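Local coordinates for protein flavohemoglobin (Malassezia yamatoensis, PDB 6O0A) that binds heme and FAD and probably detoxifies nitric oxide as a dioxygenase, passing electrons from NAD(P)H through the flavin to the heme iron, at residues K184-M189 with A237-P242; R222-L227 with E245-F250. All coordinates share one frame; numbering follows the deposited sequence.

Both interactions belong to the FAD-binding domain, an antiparallel six-stranded barrel of the ferredoxin-reductase family, and their centres lie about 8 Å apart on one side of the chain's centre. Their segments alternate along the chain: 184-189, 222-227, 237-242, then 245-250. Interaction 1 pairs strand 186-193 with strand 234-239; interaction 2 sets strand 219-225 against helix 246-251, which follows strand 234-239 after a short turn. They meet where Asp241 N approaches Thr247 OG1 at 2.9 Å, a probable hydrogen bond, and where Met189 packs on Phe250. Together they hold one FAD, with interaction 1 holding the flavin's pyrimidine edge and the adenosine ribose and interaction 2 gripping ribityl, isoalloxazine and pyrophosphate.

Interaction 1. Residues K184-M189 with A237-P242; sequences KDVVDM and AIKLDP. With FAD (flavin-adenine dinucleotide), chain B.
Three backbone hydrogen bonds join 184-189 to 237-242. Val187 and Ile238 form a hydrogen-bonded antiparallel pair, with Val187 N to Ile238 O at 3.0 Å and Ile238 N to Val187 O at 2.9 Å. Just beyond the strand ends, Leu240 N reaches Asp185 O at 2.8 Å, so the pairing continues into the loop. A water donates to both Asp185 OD2 and Leu240 O and so bridges the two segments beside this bond.

The other backbone edge of 237-239 is given to the cofactor. Lys239 N donates almost straight to FAD O2 (176°), and Ala237 O accepts from FAD N3 at 3.0 Å. Farther along, Asp241 OD2 accepts a hydrogen bond from the adenosine ribose hydroxyl O3B at 2.7 Å.

The Asp185 carboxylate, turned between its own backbone N and carbonyl carbon (chi1 61°), lies across the extended Lys239 chain. OD2 touches the methylene CE at 3.3 Å, whereas NZ stays 4.2 Å from OD2, too far for a salt bridge. Val186 packs on the same face as Lys239 and Ala237: CG1 meets Ala237 CB and CG2 lies against Lys239 CB. On the opposite face, Met189 SD meets the end of Ile238, CD1, at 3.7 Å. Helix 246-251 covers this face, with Phe250 and Thr247 against Ile238, while Gln251 NE2 bonds to both Ile238 O and Asp185 O.

Strand 234-239 thus recognises the pyrimidine through main-chain atoms, and a donor at O2 would be expected to help stabilise negative charge on a reduced flavin.

Interaction 2. Residues R222-L227 with E245-F250; sequences RQFTLL and EMTTIF. With FAD (flavin-adenine dinucleotide), chain B.
Met246 CG sits over the centre of the Arg222 guanidinium, 3.5 Å above its plane, and the two side chains cross at about a right angle. With the chain turned away beyond CG (chi2 -52°), the methylene and not the sulfur meets the flat group. Nearer the backbone, Arg222 CG meets the edge of the Phe250 ring at CE2, 3.7 Å away. Phe224 in turn directs its edge toward the face of Phe250, an offset edge-to-face pair with planes at 89° and centroids 5.8 Å apart.

This frame presents polar groups to FAD. A bend at chi2 (-65°) carries the arginine along the pyrophosphate, where NE bonds to O2P at 2.8 Å and NH2 to O1A at 3.0 Å. Consecutive backbone N-H groups of Glu245, Met246 and Thr247, leading into the helix, supply more: Glu245 N to O1A, Met246 N to O2P and Thr247 N to O1P, with Thr247 OG1 adding a second bond to O1P at 2.7 Å. Along the strand, Gln223 O accepts from the ribityl hydroxyl O2', which also lies over one face of the Phe224 ring. Thr225 N is shared between flavin N5 and O4.

Farther out, a water accepts from Arg222 NH2 and donates to Glu245 OE1, while Glu245 OE2 forms a salt bridge with Arg64. Strand 207-213 supports both rings through Ile210.

Arg222 lies in the RxY(S/T) position of the ferredoxin-reductase family, here with phenylalanine third. Arg222 and the successive N-H groups probably offset part of the pyrophosphate's negative charge, while the N-H of Thr225 would be expected to influence electron density at N5, the flavin's hydride-accepting atom.

Interaction 1. Residues K184-M189 with A237-P242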
ATOM      1  N   LYS A 184     -21.067   8.069   8.695  1.00 14.24           N
ATOM      2  CA  LYS A 184     -20.977   7.930  10.149  1.00 17.13           C
ATOM      3  C   LYS A 184     -19.542   7.750  10.621  1.00 16.48           C
ATOM      4  O   LYS A 184     -19.244   8.062  11.783  1.00 18.15           O
ATOM      5  CB  LYS A 184     -21.826   6.749  10.646  1.00 16.16           C
ATOM      6  CG  LYS A 184     -21.294   5.380  10.236  1.00 19.55           C
ATOM      7  CD  LYS A 184     -22.337   4.262  10.438  1.00 22.76           C
ATOM      8  CE  LYS A 184     -22.449   3.840  11.883  1.00 26.24           C
ATOM      9  NZ  LYS A 184     -23.389   2.682  12.043  1.00 27.30           N
ATOM     10  N   ASP A 185     -18.644   7.261   9.762  1.00 12.97           N
ATOM     11  CA  ASP A 185     -17.278   7.042  10.221  1.00 14.10           C
ATOM     12  C   ASP A 185     -16.193   7.478   9.240  1.00 15.51           C
ATOM     13  O   ASP A 185     -15.022   7.119   9.448  1.00 12.83           O
ATOM     14  CB  ASP A 185     -17.062   5.560  10.594  1.00 20.96           C
ATOM     15  CG  ASP A 185     -17.283   4.612   9.432  1.00 23.06           C
ATOM     16  OD1 ASP A 185     -17.610   5.060   8.315  1.00 20.05           O
ATOM     17  OD2 ASP A 185     -17.123   3.393   9.643  1.00 23.87           O
ATOM     18  N   VAL A 186     -16.512   8.252   8.200  1.00 12.14           N
ATOM     19  CA  VAL A 186     -15.509   8.708   7.240  1.00 12.04           C
ATOM     20  C   VAL A 186     -15.454  10.229   7.253  1.00 10.53           C
ATOM     21  O   VAL A 186     -16.493  10.898   7.175  1.00 11.66           O
ATOM     22  CB  VAL A 186     -15.807   8.192   5.819  1.00  9.82           C
ATOM     23  CG1 VAL A 186     -14.826   8.794   4.838  1.00 11.03           C
ATOM     24  CG2 VAL A 186     -15.730   6.665   5.797  1.00 12.67           C
ATOM     25  N   VAL A 187     -14.237  10.776   7.322  1.00 12.11           N
ATOM     26  CA  VAL A 187     -14.004  12.216   7.301  1.00 11.29           C
ATOM     27  C   VAL A 187     -13.149  12.547   6.079  1.00 10.11           C
ATOM     28  O   VAL A 187     -12.059  11.989   5.902  1.00 12.49           O
ATOM     29  CB  VAL A 187     -13.341  12.697   8.603  1.00 12.59           C
ATOM     30  CG1 VAL A 187     -13.101  14.199   8.555  1.00 15.38           C
ATOM     31  CG2 VAL A 187     -14.219  12.330   9.803  1.00 13.98           C
ATOM     32  N   ASP A 188     -13.668  13.441   5.240  1.00 11.85           N
ATOM     33  CA  ASP A 188     -13.034  13.906   4.009  1.00 11.52           C
ATOM     34  C   ASP A 188     -12.246  15.176   4.326  1.00 12.18           C
ATOM     35  O   ASP A 188     -12.829  16.183   4.760  1.00 12.93           O
ATOM     36  CB  ASP A 188     -14.151  14.148   2.980  1.00 11.88           C
ATOM     37  CG  ASP A 188     -13.649  14.620   1.620  1.00 16.62           C
ATOM     38  OD1 ASP A 188     -12.427  14.710   1.408  1.00 19.29           O
ATOM     39  OD2 ASP A 188     -14.511  14.903   0.743  1.00 18.64           O
ATOM     40  N   MET A 189     -10.915  15.116   4.169  1.00 11.25           N
ATOM     41  CA  MET A 189     -10.011  16.150   4.677  1.00  8.49           C
ATOM     42  C   MET A 189      -9.198  16.752   3.540  1.00 13.58           C
ATOM     43  O   MET A 189      -8.631  16.017   2.728  1.00 14.02           O
ATOM     44  CB  MET A 189      -9.078  15.547   5.731  1.00 11.04           C
ATOM     45  CG  MET A 189      -9.875  14.858   6.838  1.00 12.76           C
ATOM     46  SD  MET A 189      -8.798  14.104   8.086  1.00 16.53           S
ATOM     47  CE  MET A 189      -8.146  15.570   8.871  1.00 22.30           C
ATOM     48  N   ALA A 237      -9.654  10.775   2.377  1.00 10.99           N
ATOM     49  CA  ALA A 237     -10.846  10.404   3.136  1.00 10.35           C
ATOM     50  C   ALA A 237     -10.480   9.268   4.073  1.00 11.71           C
ATOM     51  O   ALA A 237     -10.072   8.191   3.619  1.00 12.42           O
ATOM     52  CB  ALA A 237     -11.994   9.982   2.202  1.00  9.14           C
ATOM     53  N   ILE A 238     -10.616   9.512   5.375  1.00 11.43           N
ATOM     54  CA  ILE A 238     -10.142   8.600   6.405  1.00 12.78           C
ATOM     55  C   ILE A 238     -11.344   7.926   7.055  1.00 11.12           C
ATOM     56  O   ILE A 238     -12.218   8.598   7.610  1.00 13.16           O
ATOM     57  CB  ILE A 238      -9.298   9.346   7.448  1.00 11.29           C
ATOM     58  CG1 ILE A 238      -8.104  10.043   6.782  1.00 12.92           C
ATOM     59  CG2 ILE A 238      -8.838   8.378   8.567  1.00 12.70           C
ATOM     60  CD1 ILE A 238      -7.192  10.825   7.775  1.00 12.50           C
ATOM     61  N   LYS A 239     -11.364   6.599   7.017  1.00 12.28           N
ATOM     62  CA  LYS A 239     -12.358   5.820   7.737  1.00  8.90           C
ATOM     63  C   LYS A 239     -11.835   5.495   9.127  1.00 14.33           C
ATOM     64  O   LYS A 239     -10.686   5.062   9.277  1.00 14.56           O
ATOM     65  CB  LYS A 239     -12.669   4.529   6.988  1.00 13.88           C
ATOM     66  CG  LYS A 239     -13.721   3.677   7.663  1.00 12.30           C
ATOM     67  CD  LYS A 239     -14.184   2.580   6.735  1.00 18.94           C
ATOM     68  CE  LYS A 239     -15.359   1.824   7.343  1.00 26.44           C
ATOM     69  NZ  LYS A 239     -16.054   1.011   6.309  1.00 28.46           N
ATOM     70  N   LEU A 240     -12.686   5.677  10.137  1.00 13.81           N
ATOM     71  CA  LEU A 240     -12.278   5.385  11.508  1.00 13.46           C
ATOM     72  C   LEU A 240     -12.079   3.888  11.690  1.00 12.87           C
ATOM     73  O   LEU A 240     -12.958   3.085  11.360  1.00 13.32           O
ATOM     74  CB  LEU A 240     -13.327   5.909  12.498  1.00 11.79           C
ATOM     75  CG  LEU A 240     -12.982   5.680  13.970  1.00 16.10           C
ATOM     76  CD1 LEU A 240     -11.709   6.455  14.295  1.00 15.95           C
ATOM     77  CD2 LEU A 240     -14.137   6.086  14.892  1.00 21.11           C
ATOM     78  N   ASP A 241     -10.904   3.506  12.204  1.00 13.64           N
ATOM     79  CA  ASP A 241     -10.694   2.150  12.676  1.00 16.20           C
ATOM     80  C   ASP A 241     -10.831   2.194  14.189  1.00 20.50           C
ATOM     81  O   ASP A 241      -9.951   2.749  14.863  1.00 15.52           O
ATOM     82  CB  ASP A 241      -9.317   1.626  12.265  1.00 16.35           C
ATOM     83  CG  ASP A 241      -9.067   0.180  12.712  1.00 15.33           C
ATOM     84  OD1 ASP A 241      -9.852  -0.358  13.526  1.00 16.06           O
ATOM     85  OD2 ASP A 241      -8.062  -0.417  12.252  1.00 17.96           O
ATOM     86  N   PRO A 242     -11.910   1.656  14.758  1.00 17.56           N
ATOM     87  CA  PRO A 242     -12.115   1.750  16.215  1.00 17.22           C
ATOM     88  C   PRO A 242     -11.049   1.041  17.017  1.00 15.43           C
ATOM     89  O   PRO A 242     -10.913   1.317  18.213  1.00 20.85           O
ATOM     90  CB  PRO A 242     -13.486   1.091  16.429  1.00 27.37           C
ATOM     91  CG  PRO A 242     -14.112   1.017  15.088  1.00 28.92           C
ATOM     92  CD  PRO A 242     -13.020   0.980  14.072  1.00 22.24           C
TER
HETATM   93  PA  FAD B 401      -3.671   0.848  13.251  1.00 14.43           P
HETATM   94  O1A FAD B 401      -3.222   1.456  14.527  1.00 14.29           O
HETATM   95  O2A FAD B 401      -2.635   0.784  12.162  1.00 10.98           O
HETATM   96  O5B FAD B 401      -4.231  -0.623  13.524  1.00 11.82           O
HETATM   97  C5B FAD B 401      -4.537  -1.493  12.418  1.00 14.41           C
HETATM   98  C4B FAD B 401      -4.967  -2.803  13.027  1.00 16.43           C
HETATM   99  O4B FAD B 401      -3.892  -3.314  13.849  1.00 15.59           O
HETATM  100  C3B FAD B 401      -6.155  -2.716  13.968  1.00 17.29           C
HETATM  101  O3B FAD B 401      -7.400  -2.772  13.274  1.00 17.98           O
HETATM  102  C2B FAD B 401      -5.957  -3.956  14.846  1.00 21.89           C
HETATM  103  O2B FAD B 401      -6.464  -5.130  14.221  1.00 23.05           O
HETATM  104  C1B FAD B 401      -4.428  -4.040  14.944  1.00 17.55           C
HETATM  105  N9A FAD B 401      -3.888  -3.483  16.180  1.00 17.74           N
HETATM  106  C8A FAD B 401      -3.820  -2.159  16.519  1.00 18.82           C
HETATM  107  N7A FAD B 401      -3.351  -1.939  17.723  1.00 18.50           N
HETATM  108  C5A FAD B 401      -3.097  -3.211  18.213  1.00 14.72           C
HETATM  109  C6A FAD B 401      -2.654  -3.669  19.466  1.00 13.68           C
HETATM  110  N6A FAD B 401      -2.347  -2.858  20.486  1.00 16.59           N
HETATM  111  N1A FAD B 401      -2.554  -5.005  19.648  1.00 19.17           N
HETATM  112  C2A FAD B 401      -2.869  -5.818  18.634  1.00 17.02           C
HETATM  113  N3A FAD B 401      -3.307  -5.501  17.410  1.00 17.32           N
HETATM  114  C4A FAD B 401      -3.409  -4.175  17.267  1.00 17.98           C
HETATM  115  N1  FAD B 401      -7.451   4.080   4.891  1.00 10.11           N
HETATM  116  C2  FAD B 401      -8.498   4.933   4.675  1.00 10.69           C
HETATM  117  O2  FAD B 401      -9.371   5.125   5.532  1.00 11.77           O
HETATM  118  N3  FAD B 401      -8.589   5.606   3.459  1.00  9.46           N
HETATM  119  C4  FAD B 401      -7.693   5.506   2.410  1.00 11.41           C
HETATM  120  O4  FAD B 401      -7.853   6.168   1.383  1.00 12.62           O
HETATM  121  C4X FAD B 401      -6.591   4.605   2.651  1.00 10.99           C
HETATM  122  N5  FAD B 401      -5.699   4.454   1.708  1.00 12.76           N
HETATM  123  C5X FAD B 401      -4.639   3.585   1.945  1.00 13.99           C
HETATM  124  C6  FAD B 401      -3.684   3.398   0.944  1.00 12.45           C
HETATM  125  C7  FAD B 401      -2.597   2.551   1.136  1.00 11.00           C
HETATM  126  C7M FAD B 401      -1.605   2.340   0.019  1.00 16.08           C
HETATM  127  C8  FAD B 401      -2.447   1.887   2.365  1.00 16.15           C
HETATM  128  C8M FAD B 401      -1.265   0.991   2.626  1.00 16.50           C
HETATM  129  C9  FAD B 401      -3.403   2.062   3.361  1.00 12.80           C
HETATM  130  C9A FAD B 401      -4.501   2.892   3.159  1.00 10.69           C
HETATM  131  N10 FAD B 401      -5.490   3.080   4.150  1.00 10.96           N
HETATM  132  C10 FAD B 401      -6.551   3.931   3.925  1.00 12.42           C
HETATM  133  C1' FAD B 401      -5.358   2.447   5.473  1.00 11.55           C
HETATM  134  C2' FAD B 401      -4.590   3.319   6.461  1.00 11.17           C
HETATM  135  O2' FAD B 401      -3.251   3.496   5.999  1.00 11.75           O
HETATM  136  C3' FAD B 401      -4.577   2.724   7.872  1.00 12.51           C
HETATM  137  O3' FAD B 401      -4.101   1.380   7.811  1.00 15.04           O
HETATM  138  C4' FAD B 401      -5.948   2.730   8.547  1.00 12.71           C
HETATM  139  O4' FAD B 401      -6.491   4.050   8.467  1.00 12.83           O
HETATM  140  C5' FAD B 401      -5.896   2.258   9.986  1.00 12.10           C
HETATM  141  O5' FAD B 401      -5.018   3.136  10.729  1.00 13.67           O
HETATM  142  P   FAD B 401      -5.135   3.123  12.321  1.00 13.26           P
HETATM  143  O1P FAD B 401      -6.431   3.618  12.859  1.00 12.40           O
HETATM  144  O2P FAD B 401      -3.965   3.913  12.838  1.00 12.17           O
HETATM  145  O3P FAD B 401      -4.975   1.592  12.730  1.00 13.59           O
HETATM  146  O   HOH W   1     -15.499   2.455  11.648  1.00 24.64           O

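Interaction 2. Residues R222-L227 with E245-F250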
ATOM      1  N   ARG A 222       0.576   7.116   8.655  1.00 11.35           N
ATOM      2  CA  ARG A 222      -0.336   6.189   7.987  1.00  9.91           C
ATOM      3  C   ARG A 222      -0.504   6.662   6.549  1.00 12.01           C
ATOM      4  O   ARG A 222      -0.373   7.854   6.265  1.00 11.36           O
ATOM      5  CB  ARG A 222      -1.707   6.131   8.672  1.00 12.12           C
ATOM      6  CG  ARG A 222      -1.694   5.719  10.158  1.00 11.22           C
ATOM      7  CD  ARG A 222      -1.217   4.283  10.325  1.00 13.99           C
ATOM      8  NE  ARG A 222      -1.422   3.756  11.684  1.00 13.49           N
ATOM      9  CZ  ARG A 222      -0.472   3.622  12.608  1.00 12.39           C
ATOM     10  NH1 ARG A 222       0.783   3.984  12.356  1.00 12.13           N
ATOM     11  NH2 ARG A 222      -0.776   3.108  13.791  1.00 12.22           N
ATOM     12  N   GLN A 223      -0.821   5.727   5.649  1.00 11.55           N
ATOM     13  CA  GLN A 223      -1.009   6.037   4.231  1.00  8.88           C
ATOM     14  C   GLN A 223      -2.479   6.226   3.883  1.00 12.42           C
ATOM     15  O   GLN A 223      -3.343   5.488   4.370  1.00 11.79           O
ATOM     16  CB  GLN A 223      -0.427   4.941   3.337  1.00  9.01           C
ATOM     17  CG  GLN A 223       1.093   4.812   3.446  1.00 11.94           C
ATOM     18  CD  GLN A 223       1.521   4.094   4.709  1.00 14.32           C
ATOM     19  OE1 GLN A 223       1.018   3.013   5.016  1.00 14.03           O
ATOM     20  NE2 GLN A 223       2.484   4.680   5.439  1.00 12.50           N
ATOM     21  N   PHE A 224      -2.753   7.213   3.026  1.00 10.24           N
ATOM     22  CA  PHE A 224      -4.100   7.408   2.489  1.00  9.06           C
ATOM     23  C   PHE A 224      -4.028   7.777   1.017  1.00 14.38           C
ATOM     24  O   PHE A 224      -3.156   8.530   0.591  1.00 12.41           O
ATOM     25  CB  PHE A 224      -4.869   8.474   3.278  1.00 11.62           C
ATOM     26  CG  PHE A 224      -5.010   8.132   4.730  1.00  9.67           C
ATOM     27  CD1 PHE A 224      -5.962   7.226   5.156  1.00  9.66           C
ATOM     28  CD2 PHE A 224      -4.146   8.681   5.666  1.00 12.09           C
ATOM     29  CE1 PHE A 224      -6.069   6.884   6.495  1.00 10.36           C
ATOM     30  CE2 PHE A 224      -4.246   8.349   7.003  1.00 12.50           C
ATOM     31  CZ  PHE A 224      -5.211   7.449   7.421  1.00 11.97           C
ATOM     32  N   THR A 225      -4.966   7.237   0.245  1.00 12.09           N
ATOM     33  CA  THR A 225      -5.040   7.492  -1.187  1.00 12.05           C
ATOM     34  C   THR A 225      -5.453   8.933  -1.478  1.00 12.79           C
ATOM     35  O   THR A 225      -6.398   9.462  -0.885  1.00 12.20           O
ATOM     36  CB  THR A 225      -6.049   6.521  -1.801  1.00 10.95           C
ATOM     37  OG1 THR A 225      -5.628   5.181  -1.522  1.00 13.41           O
ATOM     38  CG2 THR A 225      -6.135   6.720  -3.322  1.00 11.92           C
ATOM     39  N   LEU A 226      -4.744   9.565  -2.412  1.00 12.51           N
ATOM     40  CA  LEU A 226      -5.075  10.924  -2.815  1.00 11.32           C
ATOM     41  C   LEU A 226      -6.382  10.968  -3.597  1.00 13.13           C
ATOM     42  O   LEU A 226      -6.643  10.121  -4.456  1.00 14.63           O
ATOM     43  CB  LEU A 226      -3.951  11.509  -3.662  1.00 11.88           C
ATOM     44  CG  LEU A 226      -2.714  11.794  -2.812  1.00 11.10           C
ATOM     45  CD1 LEU A 226      -1.568  12.262  -3.720  1.00 15.82           C
ATOM     46  CD2 LEU A 226      -3.059  12.858  -1.765  1.00 12.46           C
ATOM     47  N   LEU A 227      -7.188  11.977  -3.306  1.00 12.27           N
ATOM     48  CA  LEU A 227      -8.486  12.198  -3.934  1.00 13.27           C
ATOM     49  C   LEU A 227      -8.497  13.462  -4.792  1.00 11.65           C
ATOM     50  O   LEU A 227      -7.658  14.362  -4.625  1.00 11.88           O
ATOM     51  CB  LEU A 227      -9.577  12.305  -2.856  1.00 11.96           C
ATOM     52  CG  LEU A 227      -9.825  11.042  -2.033  1.00 13.32           C
ATOM     53  CD1 LEU A 227     -10.787  11.347  -0.913  1.00 13.55           C
ATOM     54  CD2 LEU A 227     -10.355   9.915  -2.933  1.00 15.99           C
ATOM     55  N   GLU A 245      -4.794   3.016  16.197  1.00 12.16           N
ATOM     56  CA  GLU A 245      -4.304   4.092  17.047  1.00 12.24           C
ATOM     57  C   GLU A 245      -4.464   5.477  16.417  1.00 12.09           C
ATOM     58  O   GLU A 245      -4.805   6.441  17.121  1.00 15.49           O
ATOM     59  CB  GLU A 245      -2.834   3.847  17.400  1.00 15.21           C
ATOM     60  CG  GLU A 245      -2.288   4.923  18.315  1.00 17.60           C
ATOM     61  CD  GLU A 245      -1.030   4.513  19.035  1.00 16.01           C
ATOM     62  OE1 GLU A 245      -0.259   3.660  18.527  1.00 17.81           O
ATOM     63  OE2 GLU A 245      -0.824   5.054  20.133  1.00 19.11           O
ATOM     64  N   MET A 246      -4.240   5.614  15.107  1.00 11.82           N
ATOM     65  CA  MET A 246      -4.075   6.946  14.535  1.00 11.39           C
ATOM     66  C   MET A 246      -5.326   7.512  13.870  1.00 11.63           C
ATOM     67  O   MET A 246      -5.428   8.737  13.762  1.00 13.00           O
ATOM     68  CB  MET A 246      -2.922   6.968  13.521  1.00 11.31           C
ATOM     69  CG  MET A 246      -1.546   6.620  14.124  1.00 10.61           C
ATOM     70  SD  MET A 246      -1.149   7.621  15.578  1.00 13.76           S
ATOM     71  CE  MET A 246      -1.126   9.270  14.909  1.00 15.88           C
ATOM     72  N   THR A 247      -6.281   6.693  13.410  1.00 13.70           N
ATOM     73  CA  THR A 247      -7.402   7.323  12.702  1.00  9.79           C
ATOM     74  C   THR A 247      -8.246   8.192  13.630  1.00 10.89           C
ATOM     75  O   THR A 247      -8.721   9.252  13.207  1.00 12.98           O
ATOM     76  CB  THR A 247      -8.287   6.292  11.978  1.00 11.11           C
ATOM     77  OG1 THR A 247      -8.594   5.206  12.841  1.00 12.73           O
ATOM     78  CG2 THR A 247      -7.584   5.777  10.738  1.00 14.16           C
ATOM     79  N   THR A 248      -8.408   7.808  14.902  1.00 13.96           N
ATOM     80  CA  THR A 248      -9.096   8.706  15.820  0.61 16.32           C
ATOM     81  C   THR A 248      -8.347  10.029  15.953  1.00 14.48           C
ATOM     82  O   THR A 248      -8.979  11.093  16.016  1.00 15.50           O
ATOM     83  CB  THR A 248      -9.302   8.031  17.179  0.61 15.94           C
ATOM     84  OG1 THR A 248     -10.134   8.860  17.999  0.61 16.12           O
ATOM     85  CG2 THR A 248      -7.972   7.761  17.879  0.61 12.18           C
ATOM     86  N   ILE A 249      -7.010   9.990  15.956  1.00 14.35           N
ATOM     87  CA  ILE A 249      -6.219  11.208  16.084  1.00 12.62           C
ATOM     88  C   ILE A 249      -6.350  12.077  14.839  1.00 13.32           C
ATOM     89  O   ILE A 249      -6.568  13.290  14.939  1.00 15.59           O
ATOM     90  CB  ILE A 249      -4.757  10.842  16.413  1.00 12.71           C
ATOM     91  CG1 ILE A 249      -4.702  10.272  17.836  1.00 19.83           C
ATOM     92  CG2 ILE A 249      -3.865  12.073  16.300  1.00 14.14           C
ATOM     93  CD1 ILE A 249      -3.368   9.664  18.231  1.00 19.38           C
ATOM     94  N   PHE A 250      -6.258  11.474  13.647  1.00 12.55           N
ATOM     95  CA  PHE A 250      -6.418  12.247  12.421  1.00 12.41           C
ATOM     96  C   PHE A 250      -7.820  12.853  12.329  1.00 14.27           C
ATOM     97  O   PHE A 250      -7.975  14.012  11.943  1.00 13.67           O
ATOM     98  CB  PHE A 250      -6.153  11.368  11.192  1.00 14.42           C
ATOM     99  CG  PHE A 250      -4.730  10.907  11.056  1.00 14.56           C
ATOM    100  CD1 PHE A 250      -3.673  11.804  11.144  1.00 15.16           C
ATOM    101  CD2 PHE A 250      -4.451   9.568  10.786  1.00 14.63           C
ATOM    102  CE1 PHE A 250      -2.352  11.367  10.992  1.00 14.58           C
ATOM    103  CE2 PHE A 250      -3.140   9.125  10.651  1.00 15.70           C
ATOM    104  CZ  PHE A 250      -2.093  10.020  10.750  1.00 14.30           C
TER
HETATM  105  PA  FAD B 401      -3.671   0.848  13.251  1.00 14.43           P
HETATM  106  O1A FAD B 401      -3.222   1.456  14.527  1.00 14.29           O
HETATM  107  O2A FAD B 401      -2.635   0.784  12.162  1.00 10.98           O
HETATM  108  O5B FAD B 401      -4.231  -0.623  13.524  1.00 11.82           O
HETATM  109  C5B FAD B 401      -4.537  -1.493  12.418  1.00 14.41           C
HETATM  110  C4B FAD B 401      -4.967  -2.803  13.027  1.00 16.43           C
HETATM  111  O4B FAD B 401      -3.892  -3.314  13.849  1.00 15.59           O
HETATM  112  C3B FAD B 401      -6.155  -2.716  13.968  1.00 17.29           C
HETATM  113  O3B FAD B 401      -7.400  -2.772  13.274  1.00 17.98           O
HETATM  114  C2B FAD B 401      -5.957  -3.956  14.846  1.00 21.89           C
HETATM  115  O2B FAD B 401      -6.464  -5.130  14.221  1.00 23.05           O
HETATM  116  C1B FAD B 401      -4.428  -4.040  14.944  1.00 17.55           C
HETATM  117  N9A FAD B 401      -3.888  -3.483  16.180  1.00 17.74           N
HETATM  118  C8A FAD B 401      -3.820  -2.159  16.519  1.00 18.82           C
HETATM  119  N7A FAD B 401      -3.351  -1.939  17.723  1.00 18.50           N
HETATM  120  C5A FAD B 401      -3.097  -3.211  18.213  1.00 14.72           C
HETATM  121  C6A FAD B 401      -2.654  -3.669  19.466  1.00 13.68           C
HETATM  122  N6A FAD B 401      -2.347  -2.858  20.486  1.00 16.59           N
HETATM  123  N1A FAD B 401      -2.554  -5.005  19.648  1.00 19.17           N
HETATM  124  C2A FAD B 401      -2.869  -5.818  18.634  1.00 17.02           C
HETATM  125  N3A FAD B 401      -3.307  -5.501  17.410  1.00 17.32           N
HETATM  126  C4A FAD B 401      -3.409  -4.175  17.267  1.00 17.98           C
HETATM  127  N1  FAD B 401      -7.451   4.080   4.891  1.00 10.11           N
HETATM  128  C2  FAD B 401      -8.498   4.933   4.675  1.00 10.69           C
HETATM  129  O2  FAD B 401      -9.371   5.125   5.532  1.00 11.77           O
HETATM  130  N3  FAD B 401      -8.589   5.606   3.459  1.00  9.46           N
HETATM  131  C4  FAD B 401      -7.693   5.506   2.410  1.00 11.41           C
HETATM  132  O4  FAD B 401      -7.853   6.168   1.383  1.00 12.62           O
HETATM  133  C4X FAD B 401      -6.591   4.605   2.651  1.00 10.99           C
HETATM  134  N5  FAD B 401      -5.699   4.454   1.708  1.00 12.76           N
HETATM  135  C5X FAD B 401      -4.639   3.585   1.945  1.00 13.99           C
HETATM  136  C6  FAD B 401      -3.684   3.398   0.944  1.00 12.45           C
HETATM  137  C7  FAD B 401      -2.597   2.551   1.136  1.00 11.00           C
HETATM  138  C7M FAD B 401      -1.605   2.340   0.019  1.00 16.08           C
HETATM  139  C8  FAD B 401      -2.447   1.887   2.365  1.00 16.15           C
HETATM  140  C8M FAD B 401      -1.265   0.991   2.626  1.00 16.50           C
HETATM  141  C9  FAD B 401      -3.403   2.062   3.361  1.00 12.80           C
HETATM  142  C9A FAD B 401      -4.501   2.892   3.159  1.00 10.69           C
HETATM  143  N10 FAD B 401      -5.490   3.080   4.150  1.00 10.96           N
HETATM  144  C10 FAD B 401      -6.551   3.931   3.925  1.00 12.42           C
HETATM  145  C1' FAD B 401      -5.358   2.447   5.473  1.00 11.55           C
HETATM  146  C2' FAD B 401      -4.590   3.319   6.461  1.00 11.17           C
HETATM  147  O2' FAD B 401      -3.251   3.496   5.999  1.00 11.75           O
HETATM  148  C3' FAD B 401      -4.577   2.724   7.872  1.00 12.51           C
HETATM  149  O3' FAD B 401      -4.101   1.380   7.811  1.00 15.04           O
HETATM  150  C4' FAD B 401      -5.948   2.730   8.547  1.00 12.71           C
HETATM  151  O4' FAD B 401      -6.491   4.050   8.467  1.00 12.83           O
HETATM  152  C5' FAD B 401      -5.896   2.258   9.986  1.00 12.10           C
HETATM  153  O5' FAD B 401      -5.018   3.136  10.729  1.00 13.67           O
HETATM  154  P   FAD B 401      -5.135   3.123  12.321  1.00 13.26           P
HETATM  155  O1P FAD B 401      -6.431   3.618  12.859  1.00 12.40           O
HETATM  156  O2P FAD B 401      -3.965   3.913  12.838  1.00 12.17           O
HETATM  157  O3P FAD B 401      -4.975   1.592  12.730  1.00 13.59           O
HETATM  158  O   HOH W   2       0.900   3.029  16.046  1.00 13.22           O